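Local atomic coordinates of catalase-3 (Neurospora crassa, PDB entry 4AJ9), a protein that uses heme to catalyse the breakdown of hydrogen peroxide into oxygen and water, probably protecting the cell from peroxide damage. Residues 201-206 with 257-262; 527-532 with 556-561. All blocks are in the same frame, centred on the assembly; numbering follows the deposited sequence.

Interaction 1 (201-206 with 257-262)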
loop_
_atom_site.group_PDB
_atom_site.type_symbol
_atom_site.label_atom_id
_atom_site.label_comp_id
_atom_site.label_asym_id
_atom_site.label_seq_id
_atom_site.Cartn_x
_atom_site.Cartn_y
_atom_site.Cartn_z
ATOM N N ARG C 201 27.514 26.746 -2.219
ATOM C CA ARG C 201 27.151 27.667 -1.145
ATOM C C ARG C 201 25.643 27.676 -0.908
ATOM O O ARG C 201 25.185 27.832 0.230
ATOM C CB ARG C 201 27.669 29.074 -1.479
ATOM C CG ARG C 201 26.962 30.206 -0.754
ATOM C CD ARG C 201 27.092 30.099 0.774
ATOM N NE ARG C 201 26.530 31.302 1.376
ATOM C CZ ARG C 201 25.228 31.497 1.545
ATOM N NH1 ARG C 201 24.359 30.554 1.193
ATOM N NH2 ARG C 201 24.794 32.631 2.072
ATOM N N SER C 202 24.864 27.496 -1.972
ATOM C CA SER C 202 23.409 27.385 -1.834
ATOM C C SER C 202 22.801 26.882 -3.128
ATOM O O SER C 202 23.492 26.801 -4.146
ATOM C CB SER C 202 22.790 28.735 -1.491
ATOM O OG SER C 202 22.554 29.495 -2.667
ATOM N N TYR C 203 21.508 26.544 -3.088
ATOM C CA TYR C 203 20.777 26.147 -4.291
ATOM C C TYR C 203 20.782 27.315 -5.260
ATOM O O TYR C 203 20.810 27.130 -6.478
ATOM C CB TYR C 203 19.323 25.816 -3.959
ATOM C CG TYR C 203 19.103 24.665 -2.988
ATOM C CD1 TYR C 203 19.956 23.568 -2.948
ATOM C CD2 TYR C 203 17.994 24.666 -2.146
ATOM C CE1 TYR C 203 19.716 22.501 -2.047
ATOM C CE2 TYR C 203 17.756 23.636 -1.268
ATOM C CZ TYR C 203 18.606 22.550 -1.226
ATOM O OH TYR C 203 18.321 21.541 -0.326
ATOM N N ARG C 204 20.752 28.522 -4.703
ATOM C CA ARG C 204 20.661 29.747 -5.496
ATOM C C ARG C 204 21.947 30.041 -6.259
ATOM O O ARG C 204 21.941 30.810 -7.227
ATOM C CB ARG C 204 20.295 30.934 -4.603
ATOM C CG ARG C 204 18.964 30.770 -3.887
ATOM C CD ARG C 204 18.673 31.940 -2.964
ATOM N NE ARG C 204 19.729 32.134 -1.977
ATOM C CZ ARG C 204 20.474 33.233 -1.868
ATOM N NH1 ARG C 204 20.283 34.261 -2.685
ATOM N NH2 ARG C 204 21.414 33.302 -0.932
ATOM N N HIS C 205 23.042 29.420 -5.822
ATOM C CA HIS C 205 24.349 29.613 -6.437
ATOM C C HIS C 205 24.824 28.391 -7.223
ATOM O O HIS C 205 26.026 28.115 -7.272
ATOM C CB HIS C 205 25.383 29.992 -5.377
ATOM C CG HIS C 205 25.094 31.298 -4.705
ATOM N ND1 HIS C 205 24.265 31.402 -3.609
ATOM C CD2 HIS C 205 25.500 32.558 -4.992
ATOM C CE1 HIS C 205 24.185 32.667 -3.240
ATOM N NE2 HIS C 205 24.919 33.391 -4.067
ATOM N N MET C 206 23.872 27.672 -7.822
ATOM C CA MET C 206 24.150 26.551 -8.719
ATOM C C MET C 206 23.630 26.837 -10.123
ATOM O O MET C 206 22.579 27.465 -10.288
ATOM C CB MET C 206 23.438 25.273 -8.245
ATOM C CG MET C 206 23.669 24.873 -6.794
ATOM S SD MET C 206 22.916 23.266 -6.410
ATOM C CE MET C 206 21.214 23.540 -6.911
ATOM N N GLN C 257 17.193 26.443 4.470
ATOM C CA GLN C 257 16.997 27.718 5.158
ATOM C C GLN C 257 17.389 28.900 4.256
ATOM O O GLN C 257 16.689 29.918 4.215
ATOM C CB GLN C 257 17.779 27.764 6.480
ATOM C CG GLN C 257 17.436 28.970 7.361
ATOM C CD GLN C 257 16.090 28.820 8.069
ATOM O OE1 GLN C 257 15.930 27.967 8.947
ATOM N NE2 GLN C 257 15.120 29.657 7.695
ATOM N N ASP C 258 18.507 28.770 3.541
ATOM C CA ASP C 258 18.981 29.849 2.663
ATOM C C ASP C 258 17.917 30.201 1.611
ATOM O O ASP C 258 17.606 31.366 1.383
ATOM C CB ASP C 258 20.316 29.465 2.003
ATOM C CG ASP C 258 20.669 30.353 0.829
ATOM O OD1 ASP C 258 20.027 30.223 -0.241
ATOM O OD2 ASP C 258 21.589 31.189 0.969
ATOM N N LEU C 259 17.348 29.184 0.980
ATOM C CA LEU C 259 16.329 29.401 -0.050
ATOM C C LEU C 259 15.073 30.030 0.545
ATOM O O LEU C 259 14.503 30.984 -0.011
ATOM C CB LEU C 259 15.979 28.060 -0.704
ATOM C CG LEU C 259 14.888 28.083 -1.769
ATOM C CD1 LEU C 259 15.296 28.983 -2.914
ATOM C CD2 LEU C 259 14.607 26.667 -2.250
ATOM N N TRP C 260 14.632 29.478 1.670
ATOM C CA TRP C 260 13.452 29.987 2.354
ATOM C C TRP C 260 13.650 31.456 2.687
ATOM O O TRP C 260 12.748 32.266 2.478
ATOM C CB TRP C 260 13.195 29.217 3.652
ATOM C CG TRP C 260 11.869 29.544 4.293
ATOM C CD1 TRP C 260 11.600 30.556 5.180
ATOM C CD2 TRP C 260 10.628 28.854 4.088
ATOM N NE1 TRP C 260 10.262 30.534 5.532
ATOM C CE2 TRP C 260 9.649 29.498 4.874
ATOM C CE3 TRP C 260 10.249 27.754 3.308
ATOM C CZ2 TRP C 260 8.318 29.071 4.912
ATOM C CZ3 TRP C 260 8.923 27.328 3.357
ATOM C CH2 TRP C 260 7.978 27.991 4.145
ATOM N N ASP C 261 14.826 31.789 3.218
ATOM C CA ASP C 261 15.101 33.146 3.696
ATOM C C ASP C 261 15.160 34.137 2.540
ATOM O O ASP C 261 14.646 35.254 2.638
ATOM C CB ASP C 261 16.427 33.218 4.481
ATOM C CG ASP C 261 16.323 32.652 5.885
ATOM O OD1 ASP C 261 15.199 32.422 6.379
ATOM O OD2 ASP C 261 17.384 32.451 6.504
ATOM N N ALA C 262 15.817 33.733 1.457
ATOM C CA ALA C 262 15.954 34.590 0.289
ATOM C C ALA C 262 14.570 34.956 -0.222
ATOM O O ALA C 262 14.294 36.114 -0.537
ATOM C CB ALA C 262 16.774 33.890 -0.798
HETATM O O HOH W 1 21.958 33.858 2.196
HETATM O O HOH W 2 19.592 27.593 -1.023
#
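Arg-204 and Arg-201 both reach across to the carboxylate of Asp-258, forming a buried salt-bridge network with one acid between two bases. Arg-204 grips it side-on: NE binds OD1 at 2.6 Å in an almost straight bond, and NH2 binds OD2 of the same carboxylate at 2.8 Å. Both oxygens are met on their syn sides, and the two planes are only 25° apart, so the two groups meet edge to edge, close to coplanar. Arg-201 comes in differently, its guanidinium plane standing 89° to the carboxylate; its NH1 reaches OD2 of Asp-258 at 2.9 Å from above the carboxylate plane. OD2 thus accepts from both arginines, an environment likely to stabilise the charged carboxylate. The Arg-201 NE forms a further salt bridge with Asp-586. With CG trans to the backbone N (chi1 165°), Asp-258 extends from helix 254-264 toward the loop between helix 187-193 and strand 208-209, and so ties these two elements of the heme-bearing catalase domain together. A lysine in place of Arg-204 has one amine for two oxygens and would probably leave OD1 or OD2 of Asp-258 with one strong bond fewer. Water extends the polar contact: water 2 accepts from Tyr-203 N and donates to Asp-258 OD1 at 2.8 Å, while water 1 accepts from Arg-201 NH2. The apolar part flanks the charges. Ala-262 CB covers one face of the Arg-204 guanidinium and lies 3.5 Å from Arg-204 CD. Leu-259 divides its methyls, CD1 lying near the aliphatic part of Arg-204 and CD2 meeting the ring edge of Tyr-203 at CD2, 3.9 Å away. The Tyr-203 ring also stacks with Phe-103, and its side chain is about 9 Å from a bound heme, too far to touch it.

Interaction 2 (527-532 with 556-561)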
loop_
_atom_site.group_PDB
_atom_site.type_symbol
_atom_site.label_atom_id
_atom_site.label_comp_id
_atom_site.label_asym_id
_atom_site.label_seq_id
_atom_site.Cartn_x
_atom_site.Cartn_y
_atom_site.Cartn_z
ATOM N N PRO C 527 27.996 38.338 -9.100
ATOM C CA PRO C 527 27.337 39.478 -9.747
ATOM C C PRO C 527 26.592 40.334 -8.740
ATOM O O PRO C 527 26.392 41.533 -8.959
ATOM C CB PRO C 527 26.355 38.809 -10.723
ATOM C CG PRO C 527 26.036 37.492 -10.086
ATOM C CD PRO C 527 27.304 37.063 -9.374
ATOM N N THR C 528 26.188 39.721 -7.635
ATOM C CA THR C 528 25.517 40.452 -6.574
ATOM C C THR C 528 25.871 39.866 -5.210
ATOM O O THR C 528 26.182 38.677 -5.093
ATOM C CB THR C 528 23.985 40.443 -6.761
ATOM O OG1 THR C 528 23.373 41.186 -5.702
ATOM C CG2 THR C 528 23.439 39.017 -6.758
ATOM N N ILE C 529 25.832 40.702 -4.181
ATOM C CA ILE C 529 26.052 40.217 -2.825
ATOM C C ILE C 529 24.765 40.254 -1.993
ATOM O O ILE C 529 24.782 39.965 -0.801
ATOM C CB ILE C 529 27.176 40.986 -2.125
ATOM C CG1 ILE C 529 26.796 42.463 -1.969
ATOM C CG2 ILE C 529 28.483 40.804 -2.900
ATOM C CD1 ILE C 529 27.625 43.205 -0.918
ATOM N N ALA C 530 23.647 40.578 -2.637
ATOM C CA ALA C 530 22.357 40.551 -1.961
ATOM C C ALA C 530 22.153 39.212 -1.250
ATOM O O ALA C 530 22.533 38.164 -1.776
ATOM C CB ALA C 530 21.235 40.795 -2.949
ATOM N N THR C 531 21.561 39.270 -0.057
ATOM C CA THR C 531 21.289 38.103 0.786
ATOM C C THR C 531 22.504 37.514 1.496
ATOM O O THR C 531 22.337 36.737 2.428
ATOM C CB THR C 531 20.608 36.947 0.026
ATOM O OG1 THR C 531 21.602 36.189 -0.686
ATOM C CG2 THR C 531 19.555 37.473 -0.938
ATOM N N LEU C 532 23.717 37.839 1.062
ATOM C CA LEU C 532 24.880 37.258 1.718
ATOM C C LEU C 532 24.926 37.707 3.190
ATOM O O LEU C 532 24.372 38.746 3.557
ATOM C CB LEU C 532 26.182 37.577 0.982
ATOM C CG LEU C 532 26.275 36.991 -0.431
ATOM C CD1 LEU C 532 27.689 37.106 -0.964
ATOM C CD2 LEU C 532 25.803 35.540 -0.470
ATOM N N GLU C 556 23.108 46.386 5.971
ATOM C CA GLU C 556 21.767 46.035 5.509
ATOM C C GLU C 556 21.303 46.896 4.334
ATOM O O GLU C 556 20.439 46.485 3.566
ATOM C CB GLU C 556 20.759 46.121 6.653
ATOM C CG GLU C 556 20.888 44.996 7.667
ATOM C CD GLU C 556 19.813 45.063 8.735
ATOM O OE1 GLU C 556 19.383 46.185 9.084
ATOM O OE2 GLU C 556 19.396 43.994 9.218
ATOM N N LYS C 557 21.872 48.091 4.199
ATOM C CA LYS C 557 21.534 48.966 3.080
ATOM C C LYS C 557 21.905 48.323 1.756
ATOM O O LYS C 557 21.210 48.492 0.764
ATOM C CB LYS C 557 22.251 50.313 3.197
ATOM C CG LYS C 557 21.719 51.213 4.285
ATOM C CD LYS C 557 22.468 52.532 4.305
ATOM C CE LYS C 557 21.882 53.481 5.337
ATOM N NZ LYS C 557 22.600 54.785 5.347
ATOM N N ASP C 558 23.012 47.591 1.750
ATOM C CA ASP C 558 23.538 47.003 0.525
ATOM C C ASP C 558 22.981 45.597 0.318
ATOM O O ASP C 558 23.556 44.781 -0.409
ATOM C CB ASP C 558 25.070 46.983 0.567
ATOM C CG ASP C 558 25.697 46.874 -0.816
ATOM O OD1 ASP C 558 25.033 47.245 -1.810
ATOM O OD2 ASP C 558 26.863 46.430 -0.907
ATOM N N GLY C 559 21.865 45.316 0.981
ATOM C CA GLY C 559 21.152 44.069 0.779
ATOM C C GLY C 559 21.671 42.872 1.549
ATOM O O GLY C 559 21.254 41.749 1.276
ATOM N N LEU C 560 22.567 43.103 2.507
ATOM C CA LEU C 560 23.142 42.017 3.308
ATOM C C LEU C 560 22.287 41.649 4.527
ATOM O O LEU C 560 21.580 42.487 5.071
ATOM C CB LEU C 560 24.559 42.392 3.767
ATOM C CG LEU C 560 25.546 42.748 2.652
ATOM C CD1 LEU C 560 26.809 43.375 3.222
ATOM C CD2 LEU C 560 25.881 41.509 1.823
ATOM N N LYS C 561 22.366 40.385 4.946
ATOM C CA LYS C 561 21.680 39.896 6.136
ATOM C C LYS C 561 22.684 39.791 7.271
ATOM O O LYS C 561 23.570 38.938 7.254
ATOM C CB LYS C 561 21.059 38.524 5.887
ATOM C CG LYS C 561 20.153 38.061 7.016
ATOM C CD LYS C 561 19.818 36.577 6.888
ATOM C CE LYS C 561 18.594 36.206 7.727
ATOM N NZ LYS C 561 18.748 36.609 9.155
#
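Thr-531 and Lys-561 supply the two backbone hydrogen bonds that join the two segments. Thr-531 N donates to Gly-559 O at 2.8 Å (N-H...O 161°), and Lys-561 N donates to Leu-532 O at 2.9 Å (166°). Leu-560 CA adds a CA-H...O contact to that same Leu-532 oxygen. Thr-531 is the third residue of a type II beta turn, Ile-529 to Leu-532, closed by Leu-532 N on Ile-529 O, and Leu-532, its last, is the acceptor of the second bond; Thr-528 OG1 accepts from Ala-530 N in an ST turn. These bonds bring together the starts of strands 533-537 and 561-566, parallel neighbours in the six-stranded sheet of the C-terminal domain, with helix 544-557 making the beta-alpha-beta crossover between them. Gly-559, at positive phi, carries the chain out of that helix. The apolar contact centres on Leu-560 CD2, which meets Ile-529 CD1 at 3.7 Å and Leu-532 CB at 4.0 Å. Ile-529 has CG1 between its backbone N and carbonyl carbon (chi1 63°), which directs CD1 to this methyl and to Asp-558 OD2, 3.3 Å away. Helix 654-667 packs on both, Leu-665 touching Ile-529 and Leu-560.

In the fold
Interaction 1 closes before interaction 2 opens along the chain, and their centres lie 13 Å apart. The first belongs to the catalase domain, joining helix 254-264 to the loop that leads to strand 208-209; the second lies in the C-terminal domain of long catalases, at the start of two neighbouring parallel strands. They touch directly: Arg-204 NH2 is 2.9 Å from Thr-531 OG1, a probable hydrogen bond, and Arg-201 NH2 packs on Leu-532 CD2 at 4.0 Å. Asp-261 also forms a salt bridge with Arg-533, the first residue of strand 533-537. The two sites therefore lie on either side of one interdomain junction, joining the heme-bearing domain to the C-terminal domain.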